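Local coordinates for hypothetical protein TT1426 (Thermus thermophilus, PDB 1WD5), which probably transfers glycosyl groups as a member of the type I phosphoribosyltransferase family, although its own substrate remains unknown, at residues Ala138-Val143 and Arg149-Ala154; Gly29-Gly34 and Glu107-Val112; Gly73-Leu78 and Phe144-Arg149; Glu15-Leu20 and Arg43-Glu48; Val126-Ala131 and Ala182-Tyr187. One frame throughout, in Å; residues are numbered along the deposited sequence.

Contact 1: Ala138-Val143 and Arg149-Ala154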
# COMPACT_ATOMS: atom_id res chain seq x y z
N ALA A 138 -0.55 6.03 4.76
CA ALA A 138 -1.34 6.88 3.89
C ALA A 138 -2.37 6.02 3.17
O ALA A 138 -3.52 6.42 3.00
CB ALA A 138 -0.44 7.59 2.88
N ALA A 139 -1.94 4.83 2.75
CA ALA A 139 -2.84 3.92 2.05
C ALA A 139 -4.00 3.54 2.95
O ALA A 139 -5.15 3.51 2.52
CB ALA A 139 -2.09 2.66 1.62
N LEU A 140 -3.70 3.25 4.22
CA LEU A 140 -4.73 2.88 5.18
C LEU A 140 -5.74 4.01 5.37
O LEU A 140 -6.94 3.79 5.37
CB LEU A 140 -4.10 2.53 6.54
CG LEU A 140 -3.47 1.15 6.70
CD1 LEU A 140 -2.81 1.05 8.07
CD2 LEU A 140 -4.55 0.08 6.57
N SER A 141 -5.23 5.23 5.54
CA SER A 141 -6.10 6.38 5.75
C SER A 141 -7.13 6.54 4.64
O SER A 141 -8.30 6.80 4.91
CB SER A 141 -5.27 7.66 5.86
OG SER A 141 -4.53 7.65 7.08
N VAL A 142 -6.70 6.38 3.39
CA VAL A 142 -7.62 6.51 2.26
C VAL A 142 -8.57 5.32 2.17
O VAL A 142 -9.78 5.49 2.04
CB VAL A 142 -6.85 6.65 0.92
CG1 VAL A 142 -7.84 6.65 -0.24
CG2 VAL A 142 -6.04 7.95 0.92
N VAL A 143 -8.02 4.11 2.23
CA VAL A 143 -8.84 2.91 2.15
C VAL A 143 -9.92 2.83 3.22
O VAL A 143 -11.04 2.41 2.94
CB VAL A 143 -7.95 1.64 2.22
CG1 VAL A 143 -8.83 0.40 2.22
CG2 VAL A 143 -7.00 1.61 1.03
N ARG A 149 -15.13 -3.91 4.19
CA ARG A 149 -15.64 -4.78 5.24
C ARG A 149 -14.54 -5.11 6.24
O ARG A 149 -14.77 -5.17 7.44
CB ARG A 149 -16.17 -6.09 4.63
CG ARG A 149 -16.82 -7.01 5.66
CD ARG A 149 -17.48 -8.22 5.02
NE ARG A 149 -16.51 -9.21 4.54
CZ ARG A 149 -16.86 -10.40 4.05
NH1 ARG A 149 -18.14 -10.74 3.97
NH2 ARG A 149 -15.92 -11.25 3.65
N ARG A 150 -13.33 -5.30 5.72
CA ARG A 150 -12.19 -5.64 6.56
C ARG A 150 -10.90 -5.22 5.85
O ARG A 150 -10.82 -5.26 4.62
CB ARG A 150 -12.19 -7.14 6.80
CG ARG A 150 -11.04 -7.67 7.63
CD ARG A 150 -11.13 -9.18 7.72
NE ARG A 150 -10.03 -9.75 8.50
CZ ARG A 150 -9.86 -11.06 8.70
NH1 ARG A 150 -10.72 -11.92 8.17
NH2 ARG A 150 -8.84 -11.49 9.42
N VAL A 151 -9.91 -4.82 6.64
CA VAL A 151 -8.63 -4.41 6.08
C VAL A 151 -7.49 -5.15 6.78
O VAL A 151 -7.44 -5.21 8.01
CB VAL A 151 -8.41 -2.88 6.24
CG1 VAL A 151 -7.11 -2.47 5.56
CG2 VAL A 151 -9.59 -2.13 5.63
N VAL A 152 -6.59 -5.71 5.98
CA VAL A 152 -5.45 -6.44 6.50
C VAL A 152 -4.18 -5.97 5.81
O VAL A 152 -4.12 -5.91 4.58
CB VAL A 152 -5.57 -7.96 6.27
CG1 VAL A 152 -4.30 -8.66 6.74
CG2 VAL A 152 -6.78 -8.52 6.99
N VAL A 153 -3.18 -5.61 6.60
CA VAL A 153 -1.90 -5.18 6.05
C VAL A 153 -1.02 -6.42 5.99
O VAL A 153 -0.79 -7.08 7.01
CB VAL A 153 -1.22 -4.13 6.95
CG1 VAL A 153 0.22 -3.90 6.49
CG2 VAL A 153 -2.01 -2.83 6.90
N ALA A 154 -0.52 -6.75 4.80
CA ALA A 154 0.32 -7.93 4.65
C ALA A 154 1.64 -7.59 3.96
O ALA A 154 1.65 -7.06 2.85
CB ALA A 154 -0.43 -9.00 3.86
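Leu140 and Val143 of helix 134-144 pack on Val151 and Val153 of strand 150-155, inside the beta-alpha-beta unit in which this helix carries the chain from strand 122-126 to strand 150-155. The unit belongs to the parallel part of the sheet found in the phosphoribosyltransferase fold. Over these short segments helix and strand run almost exactly antiparallel, at 170°, with their axes 10.6 Å apart at closest approach.

What joins them is apolar packing, and all four touching residues are buried. Leu140 does most of it with one branch: its CD2 lies 3.8 Å from Val151 CG1 and 3.9 Å from Val153 CG2, and so bridges two residues of the strand that face the same side. The other branch only skirts the second valine, with CD1 4.1 Å from Val153 CG2. Leu140 holds CG anti to its own carbonyl carbon (chi1 -79°), which swings both methyls round to the strand although the side chain does not set out in that direction. It also rests on Leu125 of the preceding strand.

The polar bonds lie outside this interface: Ser141 OG bonds to Glu137 O one turn back in its own helix and to Arg169, while strand 150-155 pairs through its backbone with strand 122-126. Val152, facing away from the helix, is covered by Leu17 of helix 6-17. The last and loosest touch is that of Val143 CG1 with Val151 CG2, 4.3 Å apart.

Contact 2: Gly29-Gly34 and Glu107-Val112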
# COMPACT_ATOMS: atom_id res chain seq x y z
N GLY A 29 -1.88 -3.47 -4.12
CA GLY A 29 -0.44 -3.38 -4.00
C GLY A 29 0.06 -1.96 -4.14
O GLY A 29 -0.42 -1.20 -4.99
N LEU A 30 1.02 -1.58 -3.31
CA LEU A 30 1.59 -0.24 -3.39
C LEU A 30 2.61 -0.25 -4.53
O LEU A 30 3.39 -1.19 -4.65
CB LEU A 30 2.29 0.14 -2.08
CG LEU A 30 1.43 0.64 -0.91
CD1 LEU A 30 0.44 -0.43 -0.49
CD2 LEU A 30 2.33 1.01 0.25
N PRO A 31 2.61 0.78 -5.38
CA PRO A 31 3.55 0.87 -6.51
C PRO A 31 4.98 0.98 -5.99
O PRO A 31 5.21 1.62 -4.97
CB PRO A 31 3.12 2.16 -7.22
CG PRO A 31 1.68 2.36 -6.79
CD PRO A 31 1.72 1.95 -5.34
N ARG A 32 5.94 0.35 -6.67
CA ARG A 32 5.71 -0.46 -7.86
C ARG A 32 6.02 -1.93 -7.57
O ARG A 32 5.27 -2.82 -7.98
CB ARG A 32 6.57 0.03 -9.03
CG ARG A 32 6.19 1.43 -9.53
CD ARG A 32 6.82 1.76 -10.88
NE ARG A 32 8.26 1.93 -10.82
CZ ARG A 32 8.88 3.02 -10.37
NH1 ARG A 32 8.18 4.07 -9.94
NH2 ARG A 32 10.20 3.08 -10.36
N GLY A 33 7.12 -2.19 -6.87
CA GLY A 33 7.49 -3.55 -6.54
C GLY A 33 6.39 -4.27 -5.78
O GLY A 33 6.22 -5.49 -5.91
N GLY A 34 5.65 -3.52 -4.98
CA GLY A 34 4.57 -4.10 -4.20
C GLY A 34 3.49 -4.73 -5.06
O GLY A 34 2.79 -5.65 -4.61
N GLU A 107 -3.42 8.23 -14.07
CA GLU A 107 -4.12 8.22 -15.35
C GLU A 107 -3.68 7.06 -16.23
O GLU A 107 -4.51 6.38 -16.83
CB GLU A 107 -3.89 9.54 -16.12
CG GLU A 107 -4.32 10.80 -15.37
CD GLU A 107 -4.32 12.05 -16.26
OE1 GLU A 107 -3.46 12.15 -17.16
OE2 GLU A 107 -5.17 12.94 -16.04
N ARG A 108 -2.37 6.81 -16.30
CA ARG A 108 -1.91 5.71 -17.13
C ARG A 108 -2.27 4.34 -16.58
O ARG A 108 -2.57 3.43 -17.35
CB ARG A 108 -0.39 5.80 -17.39
CG ARG A 108 0.49 5.95 -16.18
CD ARG A 108 1.85 6.50 -16.62
NE ARG A 108 2.70 6.86 -15.48
CZ ARG A 108 3.75 7.68 -15.54
NH1 ARG A 108 4.08 8.24 -16.69
NH2 ARG A 108 4.45 7.94 -14.45
N TYR A 109 -2.26 4.18 -15.26
CA TYR A 109 -2.63 2.89 -14.68
C TYR A 109 -4.13 2.65 -14.89
O TYR A 109 -4.54 1.54 -15.24
CB TYR A 109 -2.32 2.85 -13.18
CG TYR A 109 -0.85 2.75 -12.79
CD1 TYR A 109 -0.48 2.74 -11.45
CD2 TYR A 109 0.15 2.66 -13.76
CE1 TYR A 109 0.85 2.64 -11.07
CE2 TYR A 109 1.50 2.55 -13.39
CZ TYR A 109 1.84 2.54 -12.04
OH TYR A 109 3.15 2.44 -11.65
N ARG A 110 -4.94 3.68 -14.69
CA ARG A 110 -6.38 3.54 -14.84
C ARG A 110 -6.81 3.33 -16.28
O ARG A 110 -7.91 2.85 -16.54
CB ARG A 110 -7.11 4.75 -14.24
CG ARG A 110 -7.03 4.81 -12.71
CD ARG A 110 -7.50 3.49 -12.10
NE ARG A 110 -7.23 3.38 -10.67
CZ ARG A 110 -7.00 2.22 -10.05
NH1 ARG A 110 -7.02 1.10 -10.75
NH2 ARG A 110 -6.77 2.18 -8.75
N ARG A 111 -5.93 3.67 -17.22
CA ARG A 111 -6.25 3.47 -18.63
C ARG A 111 -6.22 1.98 -18.97
O ARG A 111 -6.95 1.53 -19.85
CB ARG A 111 -5.26 4.23 -19.50
CG ARG A 111 -5.54 4.13 -21.00
CD ARG A 111 -4.84 5.26 -21.72
NE ARG A 111 -5.33 6.55 -21.26
CZ ARG A 111 -4.56 7.58 -20.94
NH1 ARG A 111 -3.24 7.48 -21.05
NH2 ARG A 111 -5.10 8.72 -20.52
N VAL A 112 -5.39 1.22 -18.26
CA VAL A 112 -5.29 -0.22 -18.51
C VAL A 112 -6.09 -1.09 -17.54
O VAL A 112 -6.37 -2.25 -17.83
CB VAL A 112 -3.81 -0.70 -18.48
CG1 VAL A 112 -3.01 0.03 -19.54
CG2 VAL A 112 -3.20 -0.46 -17.11
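Pro31 and Arg32 meet a single side chain of the long helix 88-112, the buried Tyr109, in a small contact at the loop after strand 26-29. In type I phosphoribosyltransferases this loop, here Leu-Pro-Arg-Gly-Gly, commonly contains a non-proline cis peptide and lies by the pyrophosphate site. The cis bond between Pro31 and Arg32 is consistent with that role.

Gly29 ends the strand, its backbone bonded to Asp50 and Val52 of the neighbouring strand, and Leu30 bonds to Val126 on the other side. Pro31 then turns its ring to the tyrosine and comes up at the edge, near the ring plane, with CG 4.4 Å from Tyr109 CE1. Arg32 crosses the tyrosine at about a right angle. Its aliphatic part does the touching, CG and CD each lying 3.8 Å from Tyr109 OH. A bend at chi3 (-69°) carries the guanidinium beyond the phenol, its plane 67° from the ring, to NE's bond with Val194 O and NH2's salt bridge to Glu193. At Gly34, in the helix that continues to residue 45, a side chain would collide with Leu30 O.

Tyr109 reaches this loop with CG anti to its carbonyl carbon, chi1 -73°, passing Leu53 and Val199 on the way. Its hydroxyl, beside the methylenes of Arg32, is hydrogen-bonded to Asp196 OD1.

Contact 3: Gly73-Leu78 and Phe144-Arg149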
# COMPACT_ATOMS: atom_id res chain seq x y z
N GLY A 73 -8.61 9.76 -6.24
CA GLY A 73 -9.84 10.45 -6.55
C GLY A 73 -9.80 11.93 -6.20
O GLY A 73 -10.75 12.66 -6.48
N GLY A 74 -8.72 12.37 -5.57
CA GLY A 74 -8.60 13.77 -5.21
C GLY A 74 -9.00 14.11 -3.78
O GLY A 74 -8.65 15.19 -3.28
N GLU A 75 -9.71 13.21 -3.11
CA GLU A 75 -10.15 13.46 -1.74
C GLU A 75 -8.99 13.65 -0.77
O GLU A 75 -7.97 12.97 -0.85
CB GLU A 75 -11.03 12.32 -1.24
CG GLU A 75 -10.27 11.03 -0.96
CD GLU A 75 -10.12 10.15 -2.19
OE1 GLU A 75 -10.13 10.68 -3.32
OE2 GLU A 75 -9.99 8.93 -2.01
N LEU A 76 -9.17 14.58 0.16
CA LEU A 76 -8.17 14.85 1.19
C LEU A 76 -8.67 14.24 2.49
O LEU A 76 -9.76 14.56 2.96
CB LEU A 76 -7.98 16.36 1.37
CG LEU A 76 -7.12 16.83 2.55
CD1 LEU A 76 -5.71 16.27 2.43
CD2 LEU A 76 -7.09 18.35 2.58
N VAL A 77 -7.87 13.34 3.07
CA VAL A 77 -8.23 12.68 4.32
C VAL A 77 -7.27 13.13 5.40
O VAL A 77 -6.07 12.85 5.34
CB VAL A 77 -8.17 11.15 4.18
CG1 VAL A 77 -8.51 10.48 5.51
CG2 VAL A 77 -9.14 10.69 3.09
N LEU A 78 -7.79 13.84 6.39
CA LEU A 78 -6.98 14.37 7.47
C LEU A 78 -7.03 13.54 8.73
O LEU A 78 -8.05 12.93 9.04
CB LEU A 78 -7.43 15.80 7.80
CG LEU A 78 -7.38 16.82 6.66
CD1 LEU A 78 -8.00 18.13 7.11
CD2 LEU A 78 -5.93 17.02 6.24
N PHE A 144 -9.60 3.23 4.45
CA PHE A 144 -10.58 3.20 5.54
C PHE A 144 -11.81 4.06 5.25
O PHE A 144 -12.91 3.74 5.68
CB PHE A 144 -9.94 3.66 6.85
CG PHE A 144 -9.25 2.56 7.61
CD1 PHE A 144 -8.11 2.83 8.35
CD2 PHE A 144 -9.74 1.26 7.59
CE1 PHE A 144 -7.47 1.82 9.07
CE2 PHE A 144 -9.11 0.25 8.30
CZ PHE A 144 -7.97 0.53 9.04
N GLN A 145 -11.61 5.15 4.52
CA GLN A 145 -12.73 6.03 4.19
C GLN A 145 -13.58 5.46 3.06
O GLN A 145 -14.60 6.05 2.69
CB GLN A 145 -12.21 7.42 3.78
CG GLN A 145 -11.51 8.18 4.89
CD GLN A 145 -12.42 8.47 6.07
OE1 GLN A 145 -12.87 7.56 6.76
NE2 GLN A 145 -12.69 9.75 6.30
N GLU A 146 -13.16 4.33 2.51
CA GLU A 146 -13.90 3.73 1.40
C GLU A 146 -14.90 2.65 1.79
O GLU A 146 -15.45 1.96 0.93
CB GLU A 146 -12.91 3.21 0.35
CG GLU A 146 -11.98 4.31 -0.15
CD GLU A 146 -11.03 3.87 -1.25
OE1 GLU A 146 -10.32 2.85 -1.06
OE2 GLU A 146 -10.98 4.55 -2.30
N GLY A 147 -15.12 2.50 3.09
CA GLY A 147 -16.08 1.52 3.57
C GLY A 147 -15.79 0.04 3.33
O GLY A 147 -16.71 -0.71 3.01
N PRO A 148 -14.54 -0.41 3.47
CA PRO A 148 -14.27 -1.83 3.25
C PRO A 148 -14.80 -2.65 4.43
O PRO A 148 -14.92 -2.13 5.54
CB PRO A 148 -12.75 -1.88 3.15
CG PRO A 148 -12.34 -0.82 4.10
CD PRO A 148 -13.29 0.31 3.77
N ARG A 149 -15.13 -3.91 4.19
CA ARG A 149 -15.64 -4.78 5.24
C ARG A 149 -14.54 -5.11 6.24
O ARG A 149 -14.77 -5.17 7.44
CB ARG A 149 -16.17 -6.09 4.63
CG ARG A 149 -16.82 -7.01 5.66
CD ARG A 149 -17.48 -8.22 5.02
NE ARG A 149 -16.51 -9.21 4.54
CZ ARG A 149 -16.86 -10.40 4.05
NH1 ARG A 149 -18.14 -10.74 3.97
NH2 ARG A 149 -15.92 -11.25 3.65
O HOH W 1 -11.58 7.05 -1.84
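Val77 and Gln145 form a small, partly buried packing contact between the short strand 76-78, outermost on its side of the sheet, and the turn after helix 134-144. A pair of glutamates with a water between them lies next to it. The valine offers both its methyls to one methylene: Gln145 CG sits 3.8 Å from Val77 CG1 and 3.9 Å from Val77 CG2, the two side chains meeting at a slant. Gln145 holds CG anti to its carbonyl carbon (chi1 -65°), which brings that methylene to the valine, and a bend at chi2 turns the amide aside.

The turn is a type I beta turn from Phe144 to Gly147, part of the link between helix and strand 150-155 in a beta-alpha-beta unit of the phosphoribosyltransferase fold. Strand 76-78 pairs antiparallel with strand 66-71 through the backbone of Val77 and Ala69. Its other side, carrying Leu76 and Leu78, packs on helix 88-112, from which Arg99 NH2 also bonds to Gly74 O.

At the polar end, Glu75 OE2 and Glu146 OE2 are 4.5 Å apart with a water between them, 2.6 Å from Glu146 OE2 and in reach of Glu75 OE2 too. Two like charges this close would probably repel, but Glu146 is not left to itself: OE2 has a salt bridge to Lys115 and OE1 one to Arg118, which is likely to soften the repulsion.

Contact 4: Glu15-Leu20 and Arg43-Glu48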
# COMPACT_ATOMS: atom_id res chain seq x y z
N GLU A 15 0.15 -17.76 1.70
CA GLU A 15 0.00 -18.91 2.59
C GLU A 15 -0.26 -18.46 4.03
O GLU A 15 -1.06 -19.07 4.75
CB GLU A 15 1.25 -19.80 2.51
CG GLU A 15 1.28 -20.70 1.27
CD GLU A 15 2.68 -21.16 0.88
OE1 GLU A 15 3.58 -21.17 1.75
OE2 GLU A 15 2.87 -21.52 -0.30
N ALA A 16 0.39 -17.39 4.46
CA ALA A 16 0.19 -16.87 5.81
C ALA A 16 -1.20 -16.25 5.94
O ALA A 16 -1.77 -16.19 7.03
CB ALA A 16 1.26 -15.83 6.14
N LEU A 17 -1.75 -15.80 4.82
CA LEU A 17 -3.07 -15.16 4.81
C LEU A 17 -4.25 -16.12 4.67
O LEU A 17 -5.36 -15.81 5.10
CB LEU A 17 -3.15 -14.14 3.67
CG LEU A 17 -2.26 -12.90 3.74
CD1 LEU A 17 -2.28 -12.19 2.39
CD2 LEU A 17 -2.74 -11.96 4.84
N ALA A 18 -4.00 -17.28 4.07
CA ALA A 18 -5.05 -18.28 3.85
C ALA A 18 -5.92 -18.61 5.07
O ALA A 18 -7.13 -18.74 4.96
CB ALA A 18 -4.44 -19.56 3.29
N PRO A 19 -5.30 -18.77 6.25
CA PRO A 19 -6.07 -19.10 7.46
C PRO A 19 -7.02 -18.01 7.96
O PRO A 19 -7.94 -18.30 8.71
CB PRO A 19 -4.98 -19.41 8.49
CG PRO A 19 -3.80 -19.82 7.66
CD PRO A 19 -3.85 -18.84 6.52
N LEU A 20 -6.79 -16.77 7.54
CA LEU A 20 -7.61 -15.64 7.98
C LEU A 20 -9.07 -15.67 7.56
O LEU A 20 -9.88 -14.92 8.11
CB LEU A 20 -6.98 -14.32 7.54
CG LEU A 20 -5.60 -14.02 8.10
CD1 LEU A 20 -5.15 -12.64 7.63
CD2 LEU A 20 -5.63 -14.08 9.62
N ARG A 43 -3.45 -14.08 -7.03
CA ARG A 43 -3.59 -15.32 -7.79
C ARG A 43 -3.68 -16.55 -6.89
O ARG A 43 -4.40 -17.50 -7.21
CB ARG A 43 -2.41 -15.47 -8.77
CG ARG A 43 -2.41 -14.41 -9.87
CD ARG A 43 -1.14 -14.44 -10.73
NE ARG A 43 -1.22 -13.40 -11.76
CZ ARG A 43 -2.02 -13.47 -12.82
NH1 ARG A 43 -2.79 -14.53 -13.00
NH2 ARG A 43 -2.07 -12.45 -13.67
N ARG A 44 -2.97 -16.54 -5.77
CA ARG A 44 -3.00 -17.69 -4.87
C ARG A 44 -4.26 -17.73 -4.01
O ARG A 44 -4.75 -18.80 -3.68
CB ARG A 44 -1.75 -17.70 -3.97
CG ARG A 44 -0.45 -17.65 -4.75
CD ARG A 44 0.53 -18.71 -4.31
NE ARG A 44 1.64 -18.84 -5.26
CZ ARG A 44 2.36 -19.95 -5.41
NH1 ARG A 44 2.10 -21.01 -4.66
NH2 ARG A 44 3.33 -19.99 -6.31
N LEU A 45 -4.80 -16.56 -3.67
CA LEU A 45 -6.01 -16.51 -2.84
C LEU A 45 -7.31 -16.47 -3.65
O LEU A 45 -8.40 -16.47 -3.08
CB LEU A 45 -5.97 -15.29 -1.92
CG LEU A 45 -4.96 -15.27 -0.77
CD1 LEU A 45 -5.08 -13.96 -0.01
CD2 LEU A 45 -5.21 -16.44 0.16
N GLY A 46 -7.20 -16.44 -4.97
CA GLY A 46 -8.39 -16.38 -5.80
C GLY A 46 -9.06 -15.03 -5.64
O GLY A 46 -10.29 -14.91 -5.71
N GLY A 47 -8.26 -14.00 -5.41
CA GLY A 47 -8.79 -12.66 -5.25
C GLY A 47 -8.64 -11.81 -6.50
O GLY A 47 -8.37 -12.32 -7.59
N GLU A 48 -8.79 -10.50 -6.33
CA GLU A 48 -8.69 -9.55 -7.43
C GLU A 48 -7.57 -8.53 -7.17
O GLU A 48 -7.51 -7.92 -6.11
CB GLU A 48 -10.04 -8.83 -7.59
CG GLU A 48 -10.02 -7.64 -8.53
CD GLU A 48 -11.41 -7.14 -8.86
OE1 GLU A 48 -12.26 -7.11 -7.94
OE2 GLU A 48 -11.66 -6.77 -10.02
O HOH W 2 0.90 -21.58 -2.13
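Glu15 OE2, near Arg44, is gripped by two partners: a water that donates to it at 2.7 Å, and N4 of a bound MES molecule, probably from the crystallisation liquor. The same water accepts from Arg44 NH1 at 2.9 Å and so links the two charged residues. Directly they stand 4.5 Å apart, OE2 to NH1, and the oxygen lies well out of the guanidinium plane, so only charge attraction acts between them. The salt bridge of Arg44 goes instead from NE to Glu40, within its own helix.

Beneath this exposed layer Leu45 splits its two methyls. Its CD1 is 4.1 Å from Leu17 CD1, the side chains crossing at about a right angle, while its CD2 rests 4.1 Å from Ala18 CA, against the backbone of Ala18. An alanine in place of Leu45 is likely to leave Leu17 CD1 and the Ala18 backbone without their apolar neighbour and open a gap between the two segments.

Gly46, with positive phi, leads the chain out of helix 33-45 and on to strand 48-59. Helix 6-17 lies over the sheet, where Leu17 packs on Val152 and Ala154 of strand 150-155 and on Val173 of strand 171-174.

Contact 5: Val126-Ala131 and Ala182-Tyr187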
# COMPACT_ATOMS: atom_id res chain seq x y z
N VAL A 126 -0.75 -4.63 0.36
CA VAL A 126 0.55 -5.28 0.24
C VAL A 126 1.67 -4.43 -0.36
O VAL A 126 1.44 -3.59 -1.22
CB VAL A 126 0.44 -6.54 -0.66
CG1 VAL A 126 1.76 -7.29 -0.69
CG2 VAL A 126 -0.70 -7.43 -0.19
N ASP A 127 2.90 -4.67 0.10
CA ASP A 127 4.10 -4.01 -0.42
C ASP A 127 5.19 -5.05 -0.25
O ASP A 127 5.02 -5.99 0.52
CB ASP A 127 4.45 -2.73 0.36
CG ASP A 127 5.35 -1.79 -0.45
OD1 ASP A 127 5.76 -2.16 -1.57
OD2 ASP A 127 5.65 -0.68 0.03
N ASP A 128 6.31 -4.91 -0.96
CA ASP A 128 7.38 -5.90 -0.83
C ASP A 128 8.14 -5.78 0.48
O ASP A 128 8.93 -6.65 0.83
CB ASP A 128 8.36 -5.86 -2.01
CG ASP A 128 8.90 -4.46 -2.30
OD1 ASP A 128 8.89 -3.60 -1.39
OD2 ASP A 128 9.35 -4.23 -3.44
N GLY A 129 7.90 -4.69 1.21
CA GLY A 129 8.56 -4.48 2.49
C GLY A 129 8.14 -3.16 3.12
O GLY A 129 7.58 -2.30 2.43
N VAL A 130 8.39 -2.99 4.41
CA VAL A 130 8.03 -1.75 5.09
C VAL A 130 9.11 -1.29 6.07
O VAL A 130 9.23 -1.83 7.17
CB VAL A 130 6.70 -1.90 5.86
CG1 VAL A 130 6.27 -0.55 6.40
CG2 VAL A 130 5.63 -2.47 4.95
N ALA A 131 9.87 -0.28 5.67
CA ALA A 131 10.94 0.24 6.51
C ALA A 131 10.41 1.19 7.59
O ALA A 131 10.77 1.07 8.76
CB ALA A 131 11.97 0.96 5.65
N ALA A 182 17.62 -3.89 8.26
CA ALA A 182 18.56 -3.09 7.49
C ALA A 182 17.77 -2.27 6.48
O ALA A 182 17.42 -1.12 6.74
CB ALA A 182 19.54 -4.00 6.76
N ALA A 183 17.48 -2.87 5.34
CA ALA A 183 16.72 -2.23 4.28
C ALA A 183 15.90 -3.31 3.60
O ALA A 183 16.28 -4.49 3.61
CB ALA A 183 17.67 -1.57 3.28
N VAL A 184 14.77 -2.94 3.00
CA VAL A 184 13.93 -3.92 2.34
C VAL A 184 14.69 -4.78 1.33
O VAL A 184 14.59 -6.00 1.34
CB VAL A 184 12.75 -3.26 1.60
CG1 VAL A 184 11.97 -4.31 0.83
CG2 VAL A 184 11.84 -2.56 2.60
N GLY A 185 15.46 -4.12 0.47
CA GLY A 185 16.22 -4.83 -0.54
C GLY A 185 17.22 -5.84 -0.00
O GLY A 185 17.65 -6.74 -0.72
N ALA A 186 17.60 -5.70 1.26
CA ALA A 186 18.57 -6.62 1.84
C ALA A 186 17.98 -8.02 2.04
O ALA A 186 18.72 -8.99 2.19
CB ALA A 186 19.08 -6.07 3.17
N TYR A 187 16.65 -8.14 2.02
CA TYR A 187 16.04 -9.44 2.23
C TYR A 187 15.59 -10.16 0.97
O TYR A 187 14.85 -11.15 1.04
CB TYR A 187 14.87 -9.30 3.21
CG TYR A 187 15.30 -8.65 4.51
CD1 TYR A 187 15.22 -7.27 4.67
CD2 TYR A 187 15.87 -9.40 5.53
CE1 TYR A 187 15.69 -6.64 5.83
CE2 TYR A 187 16.36 -8.79 6.70
CZ TYR A 187 16.26 -7.41 6.83
OH TYR A 187 16.75 -6.80 7.96
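Val184 wedges both its methyls against the backbone of Asp128 and Gly129, and there the contact is tight. Its CG1 lies 3.8 Å from Asp128 O and also meets Asp128 OD1, while CG2 sits 3.8 Å from Gly129 C. With CG1 anti to the backbone N (chi1 175°), the two methyls straddle the glycine. A side chain on Gly129 would run straight into CG1.

The other end is looser. Ala131 N is 4.3 Å from Val184 CG2 and its methyl stays farther off, while the methyl of Ala183 points away, and Ala182 and Ala183 are exposed. A glycine in place of Val184 would probably leave Gly129 uncovered on this side and give the loop room to shift.

Val126-Ala131 runs from the end of strand 122-126 into the loop after it and carries the Asp-Asp pair of the sequence signature by which type I phosphoribosyltransferases bind PRPP, probably its role here too. Within it Asp128 N bonds to Asp127 OD1 at 2.9 Å, meeting the oxygen from above the carboxylate plane. Asp128 OD2 has a salt bridge to Arg6, and Asp128 O a bond from Tyr188 OH. None of these polar partners belongs to 182-187, and the valine contributes shape alone, which implies that the fit against this loop rests on a side-chain-less glycine and two methyls.

Contacts 1 and 5 are buried, contacts 2 and 3 only partly, and contact 4 lies at the surface. Contact 1 is all hydrocarbon, within one crossover unit, and contact 3 continues its helix into the following turn; the two share Arg149 and touch. Contacts 2 and 4 both use helix 33-45, one near its start and the other at its end. Contacts 2 and 5 meet where Leu30 N bonds to Val126 O, bringing two loops typical of phosphoribosyltransferase sites together. A water sits between like charges in contact 3 and links opposite charges in contact 4. Contacts 3 and 5 lie on opposite sides of the chain's centre.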